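Long-range contact in PmoF1 (Methylocystis sp. ATCC 49242, PDB 6P17), which is a copper chaperone-like protein of the PCu(A)C family and probably binds or carries copper in a methane-oxidising bacterium: residues A[8-13]-A[105-110]. Numbering follows the deposited sequence.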
# COMPACT_ATOMS: atom_id res chain seq x y z
N GLY A 8 -13.35 -6.58 -6.31
CA GLY A 8 -13.64 -7.99 -6.13
C GLY A 8 -14.26 -8.17 -4.76
O GLY A 8 -15.13 -7.39 -4.37
N LYS A 9 -13.82 -9.17 -4.01
CA LYS A 9 -14.26 -9.35 -2.63
C LYS A 9 -13.30 -8.71 -1.63
O LYS A 9 -13.37 -8.99 -0.43
CB LYS A 9 -14.47 -10.83 -2.33
CG LYS A 9 -15.71 -11.45 -3.00
CD LYS A 9 -16.99 -10.68 -2.66
CE LYS A 9 -18.23 -11.58 -2.67
NZ LYS A 9 -18.81 -11.82 -4.03
N LEU A 10 -12.41 -7.85 -2.11
CA LEU A 10 -11.45 -7.17 -1.27
C LEU A 10 -11.91 -5.75 -1.01
O LEU A 10 -12.62 -5.14 -1.82
CB LEU A 10 -10.07 -7.14 -1.94
CG LEU A 10 -9.53 -8.46 -2.51
CD1 LEU A 10 -8.17 -8.25 -3.20
CD2 LEU A 10 -9.44 -9.53 -1.44
N LYS A 11 -11.49 -5.20 0.12
CA LYS A 11 -11.71 -3.80 0.41
C LYS A 11 -10.41 -3.20 0.91
O LYS A 11 -9.83 -3.71 1.87
CB LYS A 11 -12.80 -3.59 1.45
CG LYS A 11 -12.95 -2.14 1.88
CD LYS A 11 -13.97 -1.98 3.00
CE LYS A 11 -15.37 -2.28 2.51
NZ LYS A 11 -16.37 -1.91 3.55
N VAL A 12 -9.96 -2.13 0.27
CA VAL A 12 -8.82 -1.36 0.75
C VAL A 12 -9.35 -0.20 1.57
O VAL A 12 -10.12 0.63 1.07
CB VAL A 12 -7.94 -0.84 -0.41
CG1 VAL A 12 -6.74 -0.05 0.17
CG2 VAL A 12 -7.52 -2.02 -1.34
N GLU A 13 -8.95 -0.13 2.83
CA GLU A 13 -9.57 0.79 3.78
C GLU A 13 -8.51 1.72 4.34
O GLU A 13 -7.47 1.26 4.83
CB GLU A 13 -10.27 0.02 4.89
CG GLU A 13 -11.16 0.85 5.78
CD GLU A 13 -12.00 -0.03 6.69
OE1 GLU A 13 -11.41 -0.90 7.36
OE2 GLU A 13 -13.24 0.14 6.71
N LEU A 105 -2.99 -0.26 -6.98
CA LEU A 105 -2.71 -1.52 -6.31
C LEU A 105 -3.06 -2.66 -7.25
O LEU A 105 -4.13 -2.65 -7.88
CB LEU A 105 -3.49 -1.64 -5.01
CG LEU A 105 -2.78 -1.10 -3.76
CD1 LEU A 105 -2.20 0.31 -3.98
CD2 LEU A 105 -3.68 -1.14 -2.53
N VAL A 106 -2.17 -3.64 -7.36
CA VAL A 106 -2.37 -4.79 -8.23
C VAL A 106 -2.51 -6.03 -7.36
O VAL A 106 -1.56 -6.41 -6.66
CB VAL A 106 -1.22 -4.98 -9.24
CG1 VAL A 106 -1.57 -6.07 -10.25
CG2 VAL A 106 -0.85 -3.68 -9.94
N PHE A 107 -3.67 -6.69 -7.43
CA PHE A 107 -3.91 -7.94 -6.73
C PHE A 107 -3.86 -9.12 -7.70
O PHE A 107 -4.29 -9.00 -8.85
CB PHE A 107 -5.27 -7.90 -6.03
CG PHE A 107 -5.37 -6.82 -4.99
CD1 PHE A 107 -4.90 -7.03 -3.70
CD2 PHE A 107 -5.92 -5.59 -5.30
CE1 PHE A 107 -4.98 -6.04 -2.73
CE2 PHE A 107 -6.02 -4.60 -4.34
CZ PHE A 107 -5.55 -4.82 -3.05
N GLU A 108 -3.34 -10.25 -7.22
CA GLU A 108 -3.14 -11.43 -8.06
C GLU A 108 -4.43 -11.87 -8.75
O GLU A 108 -4.42 -12.24 -9.93
CB GLU A 108 -2.56 -12.58 -7.25
CG GLU A 108 -2.27 -13.85 -8.07
CD GLU A 108 -1.79 -15.03 -7.21
OE1 GLU A 108 -2.27 -15.17 -6.07
OE2 GLU A 108 -0.92 -15.80 -7.68
N LYS A 109 -5.55 -11.86 -8.03
CA LYS A 109 -6.82 -12.33 -8.57
C LYS A 109 -7.85 -11.22 -8.79
O LYS A 109 -8.51 -11.21 -9.83
CB LYS A 109 -7.42 -13.40 -7.65
CG LYS A 109 -6.60 -14.68 -7.63
CD LYS A 109 -7.18 -15.70 -6.65
CE LYS A 109 -6.26 -16.92 -6.50
NZ LYS A 109 -5.94 -17.55 -7.81
N ALA A 110 -7.98 -10.29 -7.85
CA ALA A 110 -8.97 -9.23 -7.96
C ALA A 110 -8.60 -8.15 -8.97
O ALA A 110 -9.46 -7.33 -9.30
CB ALA A 110 -9.23 -8.57 -6.60
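L10 and V12 meet L105, F107 and A110 inside a cupredoxin-like beta-sandwich, the fold of PCu(A)C copper chaperones, where strands 10-18 and 101-107 both pair with strand 111-120. The strand segments 10-13 and 105-107 run nearly antiparallel, at 155°, but their axes stay 11.0 Å apart, and no hydrogen bond joins them; apolar side chains fill the interval.

The central interaction is a CH-pi contact. L10 sends CD1 over one face of the F107 ring, 3.7 Å from L10 CD1 to the ring centroid and 21° off the normal, displaced towards the CG-CD1 side. In F107, CG lies anti to the carbonyl carbon, which sends the ring towards strand 10-18. Cutting F107 back to an alanine is likely to leave L10 CD1 without its ring face and to open a gap beside V12 CG2.

Further apolar contacts surround this pair. The same methyl, L10 CD1, also rests on A110 CB at 3.6 Å, in the turn that follows strand 101-107; D41 accepts hydrogen bonds there from the backbone N atoms of K109 and A110. Nearby, G8 has a positive phi, and its CA comes within 4.5 Å of A110 CB. Farther along strand 10-18, CG1 of V12 lies anti to the backbone N (chi1 -179°), leaving CG2 beside that N, and this single methyl reaches two partners: the aliphatic L105 CD2 at 4.1 Å and, near the ring plane at the aromatic edge, F107 CZ at 3.8 Å.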